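Uncharacterized protein ScGH5_18 (Streptomyces cattleya, PDB 7LR8) probably hydrolyses the Man-beta-1,4-GlcNAc linkage of N-glycan core fragments, as a glycoside hydrolase of family GH5. Local coordinates at residues Lys254-Glu259 and Val362-Gly367; Asp199-Leu204 and Ala212-Ile217; Asp82-Arg87 and Arg142-Gly147; Val55-Pro60 and Glu75-Leu80. The protein carries 1 engineered substitution. One frame throughout, in Å; residues are numbered along the deposited sequence.

Interaction 1 (Lys254-Glu259 and Val362-Gly367)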
# COMPACT_ATOMS: atom_id res chain seq x y z
N LYS B 254 3.17 -16.71 -31.34
CA LYS B 254 2.54 -17.82 -32.03
C LYS B 254 3.36 -19.10 -31.98
O LYS B 254 2.79 -20.19 -32.10
CB LYS B 254 2.27 -17.44 -33.49
CG LYS B 254 1.20 -16.35 -33.64
CD LYS B 254 1.00 -15.94 -35.08
CE LYS B 254 -0.11 -14.90 -35.17
NZ LYS B 254 -0.29 -14.42 -36.56
N ALA B 255 4.69 -19.01 -31.82
CA ALA B 255 5.50 -20.22 -31.88
C ALA B 255 5.11 -21.23 -30.81
O ALA B 255 5.23 -22.44 -31.04
CB ALA B 255 6.99 -19.88 -31.75
N TRP B 256 4.63 -20.76 -29.66
CA TRP B 256 4.35 -21.62 -28.51
C TRP B 256 2.89 -22.05 -28.41
O TRP B 256 2.55 -22.81 -27.51
CB TRP B 256 4.75 -20.91 -27.20
CG TRP B 256 6.23 -20.89 -26.96
CD1 TRP B 256 6.97 -21.81 -26.28
CD2 TRP B 256 7.16 -19.89 -27.41
NE1 TRP B 256 8.30 -21.45 -26.27
CE2 TRP B 256 8.44 -20.27 -26.97
CE3 TRP B 256 7.03 -18.71 -28.16
CZ2 TRP B 256 9.58 -19.51 -27.24
CZ3 TRP B 256 8.16 -17.95 -28.42
CH2 TRP B 256 9.42 -18.36 -27.96
N ALA B 257 2.03 -21.59 -29.32
CA ALA B 257 0.62 -21.96 -29.25
C ALA B 257 0.42 -23.41 -29.67
O ALA B 257 1.06 -23.91 -30.60
CB ALA B 257 -0.22 -21.05 -30.15
N ARG B 258 -0.49 -24.10 -28.96
CA ARG B 258 -0.91 -25.43 -29.40
C ARG B 258 -1.96 -25.34 -30.50
O ARG B 258 -1.97 -26.19 -31.40
CB ARG B 258 -1.44 -26.23 -28.21
N GLU B 259 -2.83 -24.31 -30.47
CA GLU B 259 -3.82 -24.15 -31.54
C GLU B 259 -3.23 -23.31 -32.66
O GLU B 259 -2.66 -22.25 -32.39
CB GLU B 259 -5.10 -23.51 -31.02
N VAL B 362 12.82 -20.60 -33.97
CA VAL B 362 13.10 -20.05 -32.64
C VAL B 362 13.56 -21.19 -31.74
O VAL B 362 12.79 -22.11 -31.45
CB VAL B 362 11.86 -19.35 -32.06
CG1 VAL B 362 12.15 -18.87 -30.64
CG2 VAL B 362 11.45 -18.20 -32.96
N ASP B 363 14.81 -21.12 -31.30
CA ASP B 363 15.41 -22.13 -30.43
C ASP B 363 15.76 -21.43 -29.12
O ASP B 363 16.71 -20.64 -29.07
CB ASP B 363 16.65 -22.75 -31.08
CG ASP B 363 17.19 -23.95 -30.30
OD1 ASP B 363 16.82 -24.14 -29.12
OD2 ASP B 363 18.01 -24.69 -30.87
N VAL B 364 14.97 -21.69 -28.08
CA VAL B 364 15.18 -21.09 -26.77
C VAL B 364 15.65 -22.13 -25.76
O VAL B 364 15.53 -21.92 -24.55
CB VAL B 364 13.91 -20.37 -26.28
CG1 VAL B 364 13.52 -19.26 -27.26
CG2 VAL B 364 12.76 -21.35 -26.11
N GLY B 365 16.17 -23.25 -26.23
CA GLY B 365 16.69 -24.28 -25.35
C GLY B 365 15.69 -25.39 -25.09
O GLY B 365 14.54 -25.34 -25.53
N PRO B 366 16.12 -26.41 -24.35
CA PRO B 366 15.28 -27.59 -24.13
C PRO B 366 14.24 -27.35 -23.05
O PRO B 366 14.32 -26.41 -22.26
CB PRO B 366 16.28 -28.67 -23.69
CG PRO B 366 17.59 -27.95 -23.42
CD PRO B 366 17.36 -26.47 -23.56
N GLY B 367 13.25 -28.25 -23.02
CA GLY B 367 12.20 -28.18 -22.03
C GLY B 367 11.15 -27.15 -22.39
O GLY B 367 11.09 -26.62 -23.50

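Interaction 2 (Asp199-Leu204 and Ala212-Ile217)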
# COMPACT_ATOMS: atom_id res chain seq x y z
N ASP B 199 7.29 -8.25 -21.16
CA ASP B 199 8.12 -8.97 -22.13
C ASP B 199 9.26 -9.77 -21.51
O ASP B 199 9.93 -10.50 -22.25
CB ASP B 199 8.64 -8.00 -23.22
CG ASP B 199 9.55 -6.88 -22.67
OD1 ASP B 199 10.22 -7.07 -21.63
OD2 ASP B 199 9.58 -5.81 -23.32
N ALA B 200 9.49 -9.69 -20.19
CA ALA B 200 10.39 -10.64 -19.55
C ALA B 200 9.97 -12.08 -19.83
O ALA B 200 10.81 -12.98 -19.89
CB ALA B 200 10.44 -10.41 -18.04
N ALA B 201 8.67 -12.32 -20.02
CA ALA B 201 8.21 -13.67 -20.31
C ALA B 201 8.79 -14.19 -21.62
O ALA B 201 8.93 -15.41 -21.79
CB ALA B 201 6.68 -13.71 -20.36
N TRP B 202 9.13 -13.31 -22.56
CA TRP B 202 9.73 -13.71 -23.82
C TRP B 202 11.23 -13.48 -23.89
O TRP B 202 11.91 -14.13 -24.69
CB TRP B 202 9.08 -12.97 -25.01
CG TRP B 202 7.59 -12.90 -24.88
CD1 TRP B 202 6.86 -11.89 -24.32
CD2 TRP B 202 6.65 -13.89 -25.30
NE1 TRP B 202 5.53 -12.19 -24.37
CE2 TRP B 202 5.37 -13.41 -24.97
CE3 TRP B 202 6.77 -15.13 -25.92
CZ2 TRP B 202 4.21 -14.13 -25.24
CZ3 TRP B 202 5.62 -15.84 -26.19
CH2 TRP B 202 4.36 -15.34 -25.85
N TYR B 203 11.77 -12.58 -23.06
CA TYR B 203 13.11 -12.05 -23.27
C TYR B 203 14.13 -12.39 -22.19
O TYR B 203 15.33 -12.32 -22.47
CB TYR B 203 13.04 -10.51 -23.39
CG TYR B 203 12.44 -9.96 -24.66
CD1 TYR B 203 12.07 -10.79 -25.73
CD2 TYR B 203 12.25 -8.60 -24.81
CE1 TYR B 203 11.52 -10.25 -26.90
CE2 TYR B 203 11.71 -8.06 -25.96
CZ TYR B 203 11.35 -8.88 -27.00
OH TYR B 203 10.83 -8.31 -28.15
N LEU B 204 13.70 -12.74 -20.98
CA LEU B 204 14.57 -12.87 -19.81
C LEU B 204 14.81 -14.34 -19.49
O LEU B 204 13.89 -15.04 -19.08
CB LEU B 204 13.96 -12.17 -18.60
CG LEU B 204 14.45 -10.81 -18.12
CD1 LEU B 204 14.11 -10.65 -16.65
CD2 LEU B 204 15.94 -10.64 -18.36
N ALA B 212 5.56 -20.40 -22.92
CA ALA B 212 4.53 -21.44 -22.91
C ALA B 212 3.34 -21.04 -22.04
O ALA B 212 2.18 -21.29 -22.42
CB ALA B 212 5.13 -22.76 -22.44
N HIS B 213 3.59 -20.43 -20.88
CA HIS B 213 2.48 -19.98 -20.03
C HIS B 213 1.59 -18.99 -20.78
O HIS B 213 0.36 -19.07 -20.71
CB HIS B 213 2.98 -19.32 -18.75
CG HIS B 213 3.74 -20.21 -17.82
ND1 HIS B 213 4.73 -19.73 -17.00
CD2 HIS B 213 3.62 -21.53 -17.53
CE1 HIS B 213 5.22 -20.72 -16.27
NE2 HIS B 213 4.56 -21.82 -16.57
N SER B 214 2.21 -18.03 -21.48
CA SER B 214 1.44 -16.98 -22.15
C SER B 214 0.62 -17.54 -23.31
O SER B 214 -0.51 -17.10 -23.56
CB SER B 214 2.37 -15.88 -22.64
OG SER B 214 2.81 -15.07 -21.55
N ALA B 215 1.17 -18.51 -24.03
CA ALA B 215 0.55 -19.04 -25.24
C ALA B 215 -0.29 -20.29 -24.99
O ALA B 215 -1.01 -20.72 -25.90
CB ALA B 215 1.62 -19.34 -26.30
N ARG B 216 -0.22 -20.88 -23.80
CA ARG B 216 -0.94 -22.12 -23.55
C ARG B 216 -1.86 -22.09 -22.33
O ARG B 216 -2.56 -23.07 -22.08
CB ARG B 216 0.05 -23.29 -23.41
CG ARG B 216 0.90 -23.49 -24.64
CD ARG B 216 1.99 -24.53 -24.45
NE ARG B 216 2.99 -24.43 -25.52
CZ ARG B 216 4.14 -25.09 -25.54
NH1 ARG B 216 4.47 -25.91 -24.55
NH2 ARG B 216 4.97 -24.92 -26.56
N ILE B 217 -1.86 -21.00 -21.56
CA ILE B 217 -2.78 -20.81 -20.44
C ILE B 217 -3.61 -19.57 -20.72
O ILE B 217 -3.07 -18.55 -21.16
CB ILE B 217 -2.01 -20.68 -19.11
CG1 ILE B 217 -1.08 -21.87 -18.89
CG2 ILE B 217 -2.96 -20.57 -17.94
CD1 ILE B 217 -0.28 -21.79 -17.60

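Interaction 3 (Asp82-Arg87 and Arg142-Gly147)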
# COMPACT_ATOMS: atom_id res chain seq x y z
N ASP B 82 -20.97 -0.15 -17.41
CA ASP B 82 -22.20 0.27 -18.07
C ASP B 82 -21.98 1.54 -18.88
O ASP B 82 -22.49 1.67 -20.00
CB ASP B 82 -23.31 0.48 -17.05
CG ASP B 82 -23.84 -0.82 -16.48
OD1 ASP B 82 -23.63 -1.88 -17.11
OD2 ASP B 82 -24.47 -0.77 -15.40
N ALA B 83 -21.23 2.50 -18.33
CA ALA B 83 -20.94 3.72 -19.09
C ALA B 83 -20.19 3.38 -20.37
O ALA B 83 -20.43 3.99 -21.43
CB ALA B 83 -20.13 4.70 -18.22
N ALA B 84 -19.29 2.40 -20.31
CA ALA B 84 -18.57 1.99 -21.51
C ALA B 84 -19.51 1.33 -22.51
O ALA B 84 -19.50 1.68 -23.69
CB ALA B 84 -17.42 1.04 -21.13
N GLY B 85 -20.35 0.40 -22.05
CA GLY B 85 -21.25 -0.29 -22.99
C GLY B 85 -22.19 0.65 -23.72
O GLY B 85 -22.47 0.46 -24.91
N GLU B 86 -22.69 1.67 -23.03
CA GLU B 86 -23.56 2.66 -23.67
C GLU B 86 -22.87 3.31 -24.87
O GLU B 86 -23.53 3.67 -25.85
CB GLU B 86 -23.95 3.76 -22.69
CG GLU B 86 -24.84 3.33 -21.60
CD GLU B 86 -25.14 4.45 -20.65
OE1 GLU B 86 -24.31 5.38 -20.53
OE2 GLU B 86 -26.20 4.39 -20.02
N ARG B 87 -21.56 3.49 -24.78
CA ARG B 87 -20.77 4.15 -25.80
C ARG B 87 -20.17 3.15 -26.79
O ARG B 87 -19.29 3.52 -27.57
CB ARG B 87 -19.67 4.99 -25.14
CG ARG B 87 -20.26 6.21 -24.44
CD ARG B 87 -19.51 6.69 -23.19
NE ARG B 87 -20.25 7.83 -22.65
CZ ARG B 87 -21.27 7.73 -21.82
NH1 ARG B 87 -21.66 6.53 -21.39
NH2 ARG B 87 -21.91 8.82 -21.41
N ARG B 142 -23.43 -8.25 -17.81
CA ARG B 142 -23.21 -7.14 -18.73
C ARG B 142 -22.83 -7.68 -20.10
O ARG B 142 -21.77 -8.30 -20.23
CB ARG B 142 -22.10 -6.23 -18.23
CG ARG B 142 -22.56 -4.97 -17.53
CD ARG B 142 -23.19 -5.30 -16.21
NE ARG B 142 -23.70 -4.11 -15.52
CZ ARG B 142 -24.08 -4.10 -14.24
NH1 ARG B 142 -24.06 -5.22 -13.52
NH2 ARG B 142 -24.51 -2.97 -13.69
N PRO B 143 -23.64 -7.46 -21.14
CA PRO B 143 -23.28 -8.00 -22.46
C PRO B 143 -21.97 -7.46 -23.01
O PRO B 143 -21.34 -8.12 -23.84
CB PRO B 143 -24.47 -7.60 -23.35
CG PRO B 143 -25.16 -6.51 -22.61
CD PRO B 143 -24.94 -6.78 -21.15
N ASN B 144 -21.52 -6.29 -22.55
CA ASN B 144 -20.28 -5.72 -23.06
C ASN B 144 -19.06 -6.11 -22.22
O ASN B 144 -17.96 -5.65 -22.52
CB ASN B 144 -20.38 -4.20 -23.13
CG ASN B 144 -20.38 -3.56 -21.77
OD1 ASN B 144 -21.13 -3.96 -20.87
ND2 ASN B 144 -19.49 -2.59 -21.57
N PHE B 145 -19.23 -6.93 -21.19
CA PHE B 145 -18.10 -7.43 -20.41
C PHE B 145 -17.40 -8.52 -21.20
O PHE B 145 -17.97 -9.58 -21.47
CB PHE B 145 -18.60 -7.94 -19.06
CG PHE B 145 -17.55 -8.61 -18.22
CD1 PHE B 145 -16.38 -7.95 -17.87
CD2 PHE B 145 -17.76 -9.90 -17.73
CE1 PHE B 145 -15.43 -8.57 -17.06
CE2 PHE B 145 -16.81 -10.52 -16.93
CZ PHE B 145 -15.65 -9.86 -16.59
N LEU B 146 -16.15 -8.26 -21.58
CA LEU B 146 -15.37 -9.22 -22.35
C LEU B 146 -14.89 -10.37 -21.48
O LEU B 146 -14.97 -11.53 -21.88
CB LEU B 146 -14.16 -8.53 -23.00
CG LEU B 146 -14.40 -7.52 -24.11
CD1 LEU B 146 -13.11 -6.76 -24.40
CD2 LEU B 146 -14.90 -8.24 -25.35
N GLY B 147 -14.36 -10.05 -20.30
CA GLY B 147 -13.80 -11.05 -19.42
C GLY B 147 -12.71 -10.40 -18.59
O GLY B 147 -12.57 -9.18 -18.58

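Interaction 4 (Val55-Pro60 and Glu75-Leu80). With SO4 (sulfate ion), chain K.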
# COMPACT_ATOMS: atom_id res chain seq x y z
N VAL B 55 -9.55 -1.84 -18.42
CA VAL B 55 -9.73 -1.01 -17.24
C VAL B 55 -9.10 -1.66 -16.00
O VAL B 55 -8.96 -2.88 -15.91
CB VAL B 55 -11.21 -0.67 -16.97
CG1 VAL B 55 -11.85 -0.07 -18.22
CG2 VAL B 55 -11.97 -1.89 -16.52
N PHE B 56 -8.76 -0.82 -15.04
CA PHE B 56 -7.88 -1.21 -13.94
C PHE B 56 -8.42 -0.85 -12.56
O PHE B 56 -8.26 0.30 -12.10
CB PHE B 56 -6.51 -0.58 -14.13
CG PHE B 56 -5.87 -0.95 -15.42
CD1 PHE B 56 -5.17 -2.14 -15.54
CD2 PHE B 56 -5.95 -0.10 -16.52
CE1 PHE B 56 -4.56 -2.48 -16.74
CE2 PHE B 56 -5.35 -0.45 -17.73
CZ PHE B 56 -4.66 -1.65 -17.82
N PRO B 57 -8.99 -1.82 -11.85
CA PRO B 57 -9.13 -1.70 -10.39
C PRO B 57 -7.77 -1.52 -9.74
O PRO B 57 -6.75 -1.97 -10.27
CB PRO B 57 -9.76 -3.03 -9.97
CG PRO B 57 -10.33 -3.63 -11.19
CD PRO B 57 -9.59 -3.05 -12.38
N LEU B 58 -7.77 -0.87 -8.58
CA LEU B 58 -6.61 -0.87 -7.69
C LEU B 58 -6.89 -1.92 -6.62
O LEU B 58 -7.81 -1.76 -5.81
CB LEU B 58 -6.38 0.50 -7.06
CG LEU B 58 -5.75 1.56 -7.95
CD1 LEU B 58 -5.45 2.82 -7.16
CD2 LEU B 58 -4.48 1.04 -8.61
N TRP B 59 -6.11 -3.01 -6.64
CA TRP B 59 -6.37 -4.16 -5.77
C TRP B 59 -6.47 -3.79 -4.29
O TRP B 59 -7.47 -4.17 -3.66
CB TRP B 59 -5.29 -5.22 -6.05
CG TRP B 59 -5.42 -6.50 -5.24
CD1 TRP B 59 -6.58 -7.07 -4.75
CD2 TRP B 59 -4.35 -7.39 -4.88
NE1 TRP B 59 -6.27 -8.24 -4.08
CE2 TRP B 59 -4.92 -8.45 -4.14
CE3 TRP B 59 -2.97 -7.37 -5.08
CZ2 TRP B 59 -4.15 -9.50 -3.63
CZ3 TRP B 59 -2.21 -8.41 -4.58
CH2 TRP B 59 -2.80 -9.46 -3.85
N PRO B 60 -5.53 -3.04 -3.69
CA PRO B 60 -5.69 -2.72 -2.25
C PRO B 60 -6.91 -1.86 -1.96
O PRO B 60 -7.43 -1.91 -0.83
CB PRO B 60 -4.40 -1.97 -1.89
CG PRO B 60 -3.45 -2.21 -3.03
CD PRO B 60 -4.31 -2.42 -4.24
N GLU B 75 -19.45 -2.12 -7.28
CA GLU B 75 -20.53 -1.40 -7.95
C GLU B 75 -20.01 -0.23 -8.79
O GLU B 75 -20.60 0.08 -9.83
CB GLU B 75 -21.54 -0.93 -6.91
CG GLU B 75 -22.25 -2.13 -6.24
CD GLU B 75 -23.12 -1.77 -5.06
OE1 GLU B 75 -23.39 -0.57 -4.84
OE2 GLU B 75 -23.55 -2.71 -4.34
N GLN B 76 -18.93 0.44 -8.36
CA GLN B 76 -18.33 1.47 -9.20
C GLN B 76 -17.77 0.88 -10.48
O GLN B 76 -17.93 1.44 -11.57
CB GLN B 76 -17.23 2.21 -8.42
CG GLN B 76 -17.76 3.06 -7.25
CD GLN B 76 -16.67 3.41 -6.24
OE1 GLN B 76 -15.58 2.82 -6.27
NE2 GLN B 76 -16.94 4.37 -5.37
N LEU B 77 -17.14 -0.29 -10.38
CA LEU B 77 -16.63 -0.97 -11.57
C LEU B 77 -17.77 -1.35 -12.52
O LEU B 77 -17.62 -1.22 -13.74
CB LEU B 77 -15.84 -2.21 -11.15
CG LEU B 77 -15.24 -3.06 -12.28
CD1 LEU B 77 -14.24 -2.24 -13.13
CD2 LEU B 77 -14.58 -4.31 -11.72
N ALA B 78 -18.90 -1.79 -11.97
CA ALA B 78 -20.06 -2.08 -12.81
C ALA B 78 -20.59 -0.82 -13.47
O ALA B 78 -20.98 -0.84 -14.65
CB ALA B 78 -21.16 -2.78 -12.00
N ALA B 79 -20.62 0.30 -12.73
CA ALA B 79 -21.09 1.56 -13.30
C ALA B 79 -20.17 2.02 -14.42
O ALA B 79 -20.64 2.53 -15.45
CB ALA B 79 -21.20 2.63 -12.21
N LEU B 80 -18.87 1.85 -14.24
CA LEU B 80 -17.93 2.15 -15.32
C LEU B 80 -18.19 1.25 -16.52
O LEU B 80 -18.14 1.69 -17.67
CB LEU B 80 -16.50 1.99 -14.81
CG LEU B 80 -15.34 2.44 -15.69
CD1 LEU B 80 -14.12 2.61 -14.78
CD2 LEU B 80 -15.03 1.47 -16.81
S SO4 K . -20.42 5.98 -5.34
O1 SO4 K . -20.49 4.73 -4.60
O2 SO4 K . -21.68 6.20 -6.05
O3 SO4 K . -20.19 7.09 -4.42
O4 SO4 K . -19.33 5.92 -6.31

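Interaction 1 (Lys254-Glu259 and Val362-Gly367)
W256 drives the benzo end of its indole toward two valines, V362 and V364, which meet it at neighbouring carbons. The side chain leaves its backbone with CG anti to the carbonyl carbon (chi1 -76°), and the ring is then turned roughly square to that bond, so the far carbons CZ2 and CH2 reach across while the residue's own backbone stays well behind. At CZ2 the branches of V364 arrive at the ring edge: CG2 lies 3.8 Å from W256 CZ2, near the indole plane, and V364 CG1 sits in that plane at 3.9 Å from the same carbon. V362 comes in differently. It crosses the tryptophan at about a right angle and touches with a single methyl, its CG1 being 3.9 Å from W256 CH2 in an oblique approach. The chain between the valines turns D363 outward, and D363 OD1 accepts from G365 N at 3.1 Å, closing an Asx turn (D363-G365) with V364 at its middle.

The contact joins two parts of the fold. Segment 254-259 follows helix 240-253 and leads to barrel strand 264-269, whereas 362-367 leaves strand 358-362 of the small parallel sheet near the C-terminus. L400 of strand 397-400 in that small sheet also touches W256, and P211 and A215 of helix 211-216 touch the W256 side chain. No hydrogen bond links the two segments, and all three touching residues are buried. The join is therefore apolar, depending on valine branches packed against the benzo end of the indole, V364 at its edge, and on the exclusion of water, with little directional constraint.

Interaction 2 (Asp199-Leu204 and Ala212-Ile217)
The indole of W202 receives S214 obliquely at its benzo end. S214 CB lies 3.6 Å from W202 CZ2 and 3.8 Å from W202 CH2, so the serine contributes its methylene as the main touching group, and its OG stands farther back, 4.1 Å from W202 CZ2. A second flat group, the guanidinium of R216, is covered on one face by A212 CB, which lies 3.7 Å above the plane and toward the rim. Around the rest of the tryptophan come A253 of helix 240-253 and T221 and V223 of barrel strand 221-225.

W202 has CG anti to the carbonyl carbon (chi1 -43°), which carries the ring over toward the helix of S214. A201, one residue earlier, points its methyl the same way, and A201 CB comes within 4.3 Å of S214 OG. Both short helices, 200-203 and 211-216, belong to the connection between strands 194-196 and 221-225, so the contact folds that connection back on itself. The sugar site is not far off: the side chain of W202 is about 9 Å from the bound N-acetylglucosamine unit. S214 O, meanwhile, takes a hydrogen bond from R262. With no hydrogen bond between the two segments, the pairing rests on van der Waals contact between the S214 methylene and the W202 benzo ring, with the A201 methyl near S214 OG; all three residues are buried.

Interaction 3 (Asp82-Arg87 and Arg142-Gly147)
D82 and R142 form a side-on salt bridge on the outside of the (beta/alpha)8 barrel, tying helix 71-86 to the turn that leads into strand 145-152. R142 NE donates to D82 OD1 at 2.7 Å and R142 NH2 to D82 OD2 at 2.8 Å. Both bonds are nearly straight, and each oxygen is met on its syn side and lies in the guanidinium plane. The two flat groups are nonetheless twisted, their planes 24° apart. A bend at chi2 (70°) folds the arginine chain so that NE and NH2 face the carboxylate together. A leucine in place of R142 would take away both donors, and the D82 carboxylate, without its charged mate, would probably be freer to turn.

Next to the bridge, the N144 amide presses on the helix at G85, where N144 CG is 3.6 Å from G85 CA; any CB on that glycine would collide with it. N144 ND2 lies close to G85 N, but both are donors. The amide nitrogen is instead held by T81 O and L89 O. Behind these groups the backbone is fixed by a type I turn, in which F145 N donates to R142 O at 3.0 Å.

Interaction 4 (Val55-Pro60 and Glu75-Leu80)
Q76 NE2 donates to sulfate O4 at 3.0 Å, with an N-H...O angle of 153°, and R72 NH2 supplies another hydrogen bond to the same ion. The sulfate probably comes from the crystallisation liquor. The glutamine runs extended beyond CG, which sets its amide alongside the ion; Q76 CG also lies 3.4 Å from sulfate O4. Replacing Q76 by an alanine here would remove this donor, and the sulfate would probably be held less firmly, with R72 left to do more of the gripping.

The neighbouring residue L77 belongs to the apolar side of the same helix. L77 and L80 both point at segment 55-60, each with CG anti to the backbone N (chi1 179° for L77). L77 forks between two partners: its CD1 lies 4.1 Å from V55 CG2, and its CD2 lies 4.3 Å from P57 CG. V55 splits its branches likewise, and its CG1 sits 3.8 Å from L80 CD2 as the two side chains slide past each other in opposite directions. P57 also touches Y131 of helix 122-139, and L77 touches L139 there. V91 and V93 of strand 90-94 also touch V55. The contact thus packs a helix over the end of strand 52-55 beside its parallel neighbour 90-94, the beta-alpha-beta unit from which (beta/alpha)8 barrels are built.

How the interactions relate
Along the chain, interaction 4 comes first, then 3, 2 and 1, each closing before the next opens. Interactions 3 and 4 share helix 71-86 and have centres 13 Å apart, touching where R142 NH2 packs on A78 CB; they anchor this helix to the barrel from two successive parts of its length. Interactions 1 and 2 lie on the opposite side of the chain's centre, 10 Å apart between centres, and meet through W256 and W202, whose rings pack together, and through a probable hydrogen bond from R216 NE to W256 O. Interaction 1 itself connects the barrel to the three-stranded sheet near the C-terminus. The two pairs never touch.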